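Local coordinates for protein putative agmatine deiminase (Streptococcus mutans, PDB 2EWO) that probably hydrolyses agmatine to N-carbamoylputrescine and ammonia, as a member of the guanidine-modifying enzyme family of deiminases, at residues 18-23 and 164-169; 204-209 and 259-264; 233-238 and 267-272. One frame throughout, in Å; residues are numbered along the deposited sequence.

Overall arrangement
All three contacts fall within one family region, on the same side of the chain's centre, and all are partly buried, yet they differ in place and chemistry. Interaction 1, its centre about 11 Å from that of the chain, lies innermost and joins a turn to strand 165-168 through close contacts, without hydrogen bonds between the segments. The centres of interactions 2 and 3 lie about 20 and 19 Å out. In interaction 2 a lysine tip meets a main-chain carbonyl; in interaction 3 two parallel strands share weak backbone bonds, valine packing and a charged group. Interactions 1 and 2 reach the same three-stranded sheet, whereas 259-264 and 267-272 follow one another from the end of helix 248-259 into strand 270-271, linked directly by a probable hydrogen bond between Thr262 OG1 and Arg267 O.

Interaction 1 (18-23 and 164-169); sequences PGEFEK and SIHVDG
His166 meets Glu20 at the edge of its imidazole: Glu20 OE1 lies in the ring plane, 4.1 Å from His166 ND1, close but without a hydrogen bond, and the carboxylate is turned 50° against the ring. Glu20 reaches this far because its CG stands opposite the backbone N (chi1 -165°) and the chain beyond stays extended. At Val167 the backbone does the touching, its carbonyl O lying 4.0 Å from Gly19 CA. Asp168 offers its main chain to the Phe21 ring, with Phe21 CZ 4.4 Å from Asp168 CA and 4.2 Å from the N of Gly169. The Phe21 side chain is set between its own backbone N and carbonyl carbon (chi1 39°), which brings one ring face over Gly19 CA. Gly169 comes closest to the turn's backbone, its CA 4.8 Å from that of Gly19, and its CA also lies 4.0 Å from Glu22 OE2. The same oxygen accepts the N-H of Gly19 at 2.8 Å from above the carboxylate plane, and it pairs with Arg16, which also bonds the carbonyl of Gly169. The Gly19 N to Glu22 OE2 bond lies within the type I turn Gly19 to Glu22, itself closed by Glu22 N to Gly19 O. In this peptidyl-arginine-deiminase-type fold, the contact thus lays a turn ahead of strand 24-29 against the end of outer strand 165-168, which pairs with 172-176. His166 also meets the ring of His360; Glu20 and Phe21 touch strand 312-314, and His166 and Asp168 touch strand 227-231.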
# COMPACT_ATOMS: atom_id res chain seq x y z
N PRO A 18 1.78 -34.69 -12.28
CA PRO A 18 2.05 -35.19 -13.63
C PRO A 18 3.32 -34.57 -14.15
O PRO A 18 3.68 -33.47 -13.75
CB PRO A 18 0.84 -34.71 -14.40
CG PRO A 18 0.70 -33.33 -13.85
CD PRO A 18 0.80 -33.59 -12.35
N GLY A 19 3.99 -35.27 -15.06
CA GLY A 19 5.23 -34.76 -15.63
C GLY A 19 5.10 -33.40 -16.28
O GLY A 19 4.13 -33.11 -16.98
N GLU A 20 6.10 -32.56 -16.05
CA GLU A 20 6.12 -31.21 -16.60
C GLU A 20 5.80 -31.19 -18.09
O GLU A 20 5.16 -30.26 -18.59
CB GLU A 20 7.49 -30.58 -16.35
CG GLU A 20 7.53 -29.08 -16.55
CD GLU A 20 8.75 -28.42 -15.91
OE1 GLU A 20 8.93 -28.56 -14.67
OE2 GLU A 20 9.53 -27.77 -16.66
N PHE A 21 6.23 -32.24 -18.78
CA PHE A 21 6.02 -32.38 -20.21
C PHE A 21 4.59 -32.71 -20.62
O PHE A 21 4.16 -32.36 -21.73
CB PHE A 21 6.97 -33.44 -20.76
CG PHE A 21 7.14 -34.63 -19.85
CD1 PHE A 21 6.17 -35.62 -19.78
CD2 PHE A 21 8.29 -34.76 -19.07
CE1 PHE A 21 6.34 -36.73 -18.95
CE2 PHE A 21 8.47 -35.86 -18.24
CZ PHE A 21 7.50 -36.84 -18.18
N GLU A 22 3.84 -33.37 -19.74
CA GLU A 22 2.46 -33.73 -20.04
C GLU A 22 1.65 -32.52 -20.51
O GLU A 22 2.10 -31.38 -20.38
CB GLU A 22 1.80 -34.40 -18.83
CG GLU A 22 2.45 -35.73 -18.45
CD GLU A 22 1.64 -36.53 -17.43
OE1 GLU A 22 0.42 -36.73 -17.66
OE2 GLU A 22 2.21 -36.99 -16.41
N LYS A 23 0.47 -32.78 -21.06
CA LYS A 23 -0.39 -31.71 -21.57
C LYS A 23 -0.80 -30.76 -20.45
O LYS A 23 -1.15 -31.17 -19.33
CB LYS A 23 -1.63 -32.28 -22.25
CG LYS A 23 -2.55 -31.23 -22.88
CD LYS A 23 -3.80 -31.88 -23.49
CE LYS A 23 -4.84 -30.87 -23.98
NZ LYS A 23 -6.09 -31.55 -24.43
N SER A 164 12.62 -27.23 -6.61
CA SER A 164 13.64 -27.97 -5.86
C SER A 164 13.34 -29.45 -6.05
O SER A 164 13.96 -30.32 -5.43
CB SER A 164 13.58 -27.62 -4.36
OG SER A 164 12.58 -28.35 -3.67
N ILE A 165 12.38 -29.72 -6.91
CA ILE A 165 11.99 -31.08 -7.17
C ILE A 165 11.47 -31.25 -8.60
O ILE A 165 10.71 -30.43 -9.11
CB ILE A 165 10.90 -31.53 -6.18
CG1 ILE A 165 9.72 -30.56 -6.23
CG2 ILE A 165 11.48 -31.58 -4.79
CD1 ILE A 165 8.44 -31.14 -5.71
N HIS A 166 11.93 -32.32 -9.25
CA HIS A 166 11.52 -32.65 -10.61
C HIS A 166 10.93 -34.04 -10.60
O HIS A 166 11.49 -34.97 -10.00
CB HIS A 166 12.71 -32.60 -11.56
CG HIS A 166 12.97 -31.24 -12.13
ND1 HIS A 166 12.00 -30.51 -12.78
CD2 HIS A 166 14.11 -30.51 -12.19
CE1 HIS A 166 12.53 -29.38 -13.23
NE2 HIS A 166 13.81 -29.36 -12.88
N VAL A 167 9.80 -34.19 -11.28
CA VAL A 167 9.08 -35.46 -11.31
C VAL A 167 8.79 -36.02 -12.70
O VAL A 167 8.71 -35.29 -13.69
CB VAL A 167 7.74 -35.31 -10.56
CG1 VAL A 167 7.12 -36.67 -10.33
CG2 VAL A 167 7.96 -34.60 -9.25
N ASP A 168 8.66 -37.34 -12.75
CA ASP A 168 8.33 -38.03 -13.98
C ASP A 168 6.99 -38.72 -13.71
O ASP A 168 6.71 -39.14 -12.58
CB ASP A 168 9.42 -39.06 -14.34
CG ASP A 168 9.42 -40.30 -13.43
OD1 ASP A 168 9.69 -40.17 -12.23
OD2 ASP A 168 9.14 -41.40 -13.94
N GLY A 169 6.15 -38.80 -14.74
CA GLY A 169 4.84 -39.41 -14.59
C GLY A 169 4.68 -40.40 -13.44
O GLY A 169 3.81 -40.22 -12.59

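Interaction 2 (204-209 and 259-264); sequences CVKVLW and SQQTDA
A long lysine side chain bonded to a main-chain carbonyl, with one small apolar contact beside it, defines this partly buried contact between strand 206-210 and the loop that follows helix 248-259. The touching parts run nearly antiparallel, 166° apart, but their CA atoms approach no closer than 5.8 Å, at Lys206 and Ala264, so side chains rather than paired backbones make the junction. Lys206 is extended throughout, every torsion anti, and this full reach carries NZ to Thr262 O at 2.8 Å. The ammonium stands 49° out of the carbonyl plane with a C=O...N angle of 131°, so it approaches over the carbonyl rather than along a lone pair. Lys206 crosses Thr262 at about a right angle, which also leaves Thr262 CG2 3.5 Å from NZ. Leu208 CD1 reaches the same carbonyl oxygen at 3.9 Å, and Leu208 CG lies 4.3 Å from Gln261 NE2. At the far end, Val205 CG2 packs on Ala264 CB at 3.7 Å. Thr262 OG1 lies within hydrogen-bonding distance of the carbonyls of Gly266 and Arg267, which would have to share its single proton, and Asp263 forms a salt bridge with Arg267. Strand 206-210 is an outer strand of its sheet, pairing with 172-176; Thr172 bonds the N of Ala264, and Leu208 packs against both Leu174 of that strand and Leu269, just before strand 270-271.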
# COMPACT_ATOMS: atom_id res chain seq x y z
N CYS A 204 5.22 -40.37 -5.32
CA CYS A 204 6.46 -40.91 -5.85
C CYS A 204 6.95 -42.03 -4.94
O CYS A 204 7.40 -41.78 -3.82
CB CYS A 204 7.54 -39.82 -5.92
SG CYS A 204 7.21 -38.48 -7.10
N VAL A 205 6.88 -43.27 -5.42
CA VAL A 205 7.32 -44.41 -4.63
C VAL A 205 8.85 -44.48 -4.48
O VAL A 205 9.37 -45.34 -3.76
CB VAL A 205 6.78 -45.75 -5.23
CG1 VAL A 205 5.30 -45.92 -4.88
CG2 VAL A 205 6.96 -45.77 -6.74
N LYS A 206 9.56 -43.56 -5.14
CA LYS A 206 11.02 -43.53 -5.04
C LYS A 206 11.61 -42.13 -5.20
O LYS A 206 11.23 -41.39 -6.10
CB LYS A 206 11.66 -44.44 -6.08
CG LYS A 206 13.18 -44.46 -5.99
CD LYS A 206 13.79 -45.41 -7.00
CE LYS A 206 15.29 -45.56 -6.78
NZ LYS A 206 15.87 -46.52 -7.75
N VAL A 207 12.64 -41.81 -4.34
CA VAL A 207 13.23 -40.47 -4.40
C VAL A 207 14.74 -40.57 -4.66
O VAL A 207 15.48 -41.15 -3.85
CB VAL A 207 12.98 -39.73 -3.08
CG1 VAL A 207 13.34 -40.56 -1.85
CG2 VAL A 207 13.78 -38.43 -2.96
N LEU A 208 15.15 -40.01 -5.79
CA LEU A 208 16.56 -39.97 -6.23
C LEU A 208 17.25 -38.75 -5.62
O LEU A 208 16.84 -37.61 -5.85
CB LEU A 208 16.63 -39.87 -7.75
CG LEU A 208 16.54 -41.22 -8.46
CD1 LEU A 208 15.32 -42.03 -8.03
CD2 LEU A 208 16.43 -41.09 -9.98
N TRP A 209 18.31 -39.00 -4.88
CA TRP A 209 19.01 -37.93 -4.15
C TRP A 209 20.34 -37.53 -4.79
O TRP A 209 21.40 -38.08 -4.45
CB TRP A 209 19.31 -38.37 -2.72
CG TRP A 209 18.05 -38.54 -1.87
CD1 TRP A 209 17.30 -39.64 -1.76
CD2 TRP A 209 17.47 -37.53 -1.06
NE1 TRP A 209 16.23 -39.34 -0.86
CE2 TRP A 209 16.35 -38.10 -0.46
CE3 TRP A 209 17.79 -36.20 -0.78
CZ2 TRP A 209 15.53 -37.40 0.44
CZ3 TRP A 209 16.96 -35.50 0.11
CH2 TRP A 209 15.88 -36.08 0.69
N SER A 259 23.35 -41.36 -14.24
CA SER A 259 23.62 -42.50 -15.11
C SER A 259 23.62 -43.86 -14.38
O SER A 259 23.27 -44.88 -14.96
CB SER A 259 24.95 -42.28 -15.82
OG SER A 259 25.94 -41.99 -14.86
N GLN A 260 24.02 -43.85 -13.11
CA GLN A 260 24.07 -45.06 -12.30
C GLN A 260 22.75 -45.27 -11.56
O GLN A 260 22.63 -46.18 -10.74
CB GLN A 260 25.20 -44.95 -11.26
CG GLN A 260 26.62 -45.13 -11.81
CD GLN A 260 27.03 -46.59 -11.92
OE1 GLN A 260 27.10 -47.31 -10.92
NE2 GLN A 260 27.30 -47.05 -13.14
N GLN A 261 21.77 -44.43 -11.85
CA GLN A 261 20.48 -44.52 -11.16
C GLN A 261 19.29 -44.94 -12.01
O GLN A 261 19.13 -44.52 -13.16
CB GLN A 261 20.18 -43.19 -10.47
CG GLN A 261 20.93 -43.00 -9.17
CD GLN A 261 20.42 -43.92 -8.08
OE1 GLN A 261 21.06 -44.06 -7.04
NE2 GLN A 261 19.27 -44.54 -8.30
N THR A 262 18.44 -45.76 -11.40
CA THR A 262 17.22 -46.26 -12.03
C THR A 262 15.98 -45.66 -11.34
O THR A 262 16.05 -45.22 -10.18
CB THR A 262 17.13 -47.80 -11.95
OG1 THR A 262 15.87 -48.24 -12.47
CG2 THR A 262 17.26 -48.28 -10.50
N ASP A 263 14.85 -45.65 -12.04
CA ASP A 263 13.63 -45.10 -11.46
C ASP A 263 12.75 -46.14 -10.77
O ASP A 263 13.20 -47.23 -10.40
CB ASP A 263 12.82 -44.34 -12.51
CG ASP A 263 12.49 -45.19 -13.72
OD1 ASP A 263 11.90 -46.28 -13.56
OD2 ASP A 263 12.81 -44.74 -14.84
N ALA A 264 11.48 -45.78 -10.58
CA ALA A 264 10.53 -46.65 -9.92
C ALA A 264 10.18 -47.86 -10.77
O ALA A 264 10.40 -49.00 -10.35
CB ALA A 264 9.27 -45.88 -9.58

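Interaction 3 (233-238 and 267-272); sequences GEVACI and RPLKVH
Strands 234-237 and 270-271 are the two parallel strands of a beta-alpha-beta unit whose crossover contains helix 248-259; the segments run 26° apart, with Glu234 and Lys270 CA atoms 4.5 Å from each other. The backbone pairing is loose. Weak bonds join Lys270 N to Gly233 O, Val235 N to Lys270 O (3.5 Å), and His272 N to Val235 O (3.0 Å), while Leu269 CA makes a CA-H...O contact with Gly233 O.

Apolar contacts gather round Val235. Its CG1, opposite the carbonyl carbon (chi1 -53°), meets Leu269 CD2 at 3.9 Å; this leaves CG2 between the backbone N and carbonyl carbon, facing Val271 CG2 at 4.2 Å. Cys237 CB adds a contact with Val271 CG1, and both residues pack against Leu258 of the helix.

The polar group is formed by Glu234, Lys270 and His272. The Glu234 and Lys270 chains run alongside each other in the same direction, in a long salt bridge, while Arg231 pairs with Glu234 OE2. The other oxygen, Glu234 OE1, accepts a weak bond from His272 NE2 at 3.2 Å, the Glu234 carboxylate turned 47° against the imidazole.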
# COMPACT_ATOMS: atom_id res chain seq x y z
N GLY A 233 11.86 -41.67 -17.68
CA GLY A 233 12.97 -42.58 -17.89
C GLY A 233 14.19 -41.81 -18.38
O GLY A 233 15.30 -42.00 -17.87
N GLU A 234 13.99 -40.94 -19.36
CA GLU A 234 15.09 -40.13 -19.89
C GLU A 234 15.14 -38.80 -19.14
O GLU A 234 14.10 -38.22 -18.81
CB GLU A 234 14.91 -39.89 -21.38
CG GLU A 234 14.91 -41.16 -22.21
CD GLU A 234 14.71 -40.87 -23.69
OE1 GLU A 234 15.53 -40.12 -24.26
OE2 GLU A 234 13.73 -41.39 -24.28
N VAL A 235 16.35 -38.31 -18.88
CA VAL A 235 16.52 -37.07 -18.13
C VAL A 235 17.52 -36.14 -18.78
O VAL A 235 18.15 -36.48 -19.77
CB VAL A 235 17.00 -37.39 -16.71
CG1 VAL A 235 16.07 -38.40 -16.08
CG2 VAL A 235 18.42 -37.94 -16.75
N ALA A 236 17.66 -34.95 -18.22
CA ALA A 236 18.63 -33.99 -18.75
C ALA A 236 19.67 -33.80 -17.67
O ALA A 236 19.49 -34.27 -16.54
CB ALA A 236 17.96 -32.67 -19.08
N CYS A 237 20.75 -33.13 -18.01
CA CYS A 237 21.80 -32.88 -17.04
C CYS A 237 22.93 -32.08 -17.65
O CYS A 237 23.39 -32.36 -18.75
CB CYS A 237 22.34 -34.21 -16.51
SG CYS A 237 23.46 -33.99 -15.12
N ILE A 238 23.38 -31.05 -16.92
CA ILE A 238 24.48 -30.23 -17.41
C ILE A 238 25.76 -31.06 -17.37
O ILE A 238 25.93 -31.91 -16.50
CB ILE A 238 24.69 -28.97 -16.53
CG1 ILE A 238 24.69 -29.34 -15.05
CG2 ILE A 238 23.62 -27.93 -16.84
CD1 ILE A 238 24.91 -28.17 -14.12
N ARG A 267 13.20 -49.03 -15.40
CA ARG A 267 14.06 -48.65 -16.52
C ARG A 267 15.24 -47.79 -16.09
O ARG A 267 15.16 -47.04 -15.12
CB ARG A 267 13.24 -47.90 -17.57
CG ARG A 267 12.29 -46.89 -17.00
CD ARG A 267 11.44 -46.28 -18.10
NE ARG A 267 10.12 -45.85 -17.63
CZ ARG A 267 9.91 -44.89 -16.73
NH1 ARG A 267 10.93 -44.24 -16.19
NH2 ARG A 267 8.67 -44.58 -16.39
N PRO A 268 16.37 -47.93 -16.80
CA PRO A 268 17.57 -47.15 -16.47
C PRO A 268 17.35 -45.73 -16.96
O PRO A 268 16.51 -45.49 -17.82
CB PRO A 268 18.67 -47.88 -17.25
CG PRO A 268 17.94 -48.33 -18.48
CD PRO A 268 16.63 -48.84 -17.93
N LEU A 269 18.10 -44.78 -16.41
CA LEU A 269 17.93 -43.39 -16.82
C LEU A 269 18.82 -42.98 -17.98
O LEU A 269 20.02 -42.77 -17.81
CB LEU A 269 18.16 -42.45 -15.64
CG LEU A 269 16.94 -42.20 -14.75
CD1 LEU A 269 16.47 -43.49 -14.10
CD2 LEU A 269 17.31 -41.18 -13.70
N LYS A 270 18.22 -42.87 -19.15
CA LYS A 270 18.95 -42.47 -20.35
C LYS A 270 19.36 -41.01 -20.18
O LYS A 270 18.72 -40.12 -20.72
CB LYS A 270 18.06 -42.63 -21.58
CG LYS A 270 18.74 -42.26 -22.88
CD LYS A 270 17.76 -42.29 -24.03
CE LYS A 270 18.47 -42.10 -25.36
NZ LYS A 270 19.28 -40.84 -25.37
N VAL A 271 20.44 -40.78 -19.44
CA VAL A 271 20.95 -39.43 -19.18
C VAL A 271 21.35 -38.65 -20.45
O VAL A 271 22.02 -39.19 -21.32
CB VAL A 271 22.18 -39.48 -18.25
CG1 VAL A 271 22.61 -38.06 -17.89
CG2 VAL A 271 21.87 -40.30 -17.01
N HIS A 272 20.96 -37.38 -20.54
CA HIS A 272 21.35 -36.58 -21.69
C HIS A 272 22.42 -35.59 -21.30
O HIS A 272 22.90 -35.60 -20.17
CB HIS A 272 20.17 -35.83 -22.30
CG HIS A 272 19.28 -36.69 -23.14
ND1 HIS A 272 18.49 -36.18 -24.15
CD2 HIS A 272 19.04 -38.02 -23.11
CE1 HIS A 272 17.80 -37.16 -24.70
NE2 HIS A 272 18.11 -38.28 -24.09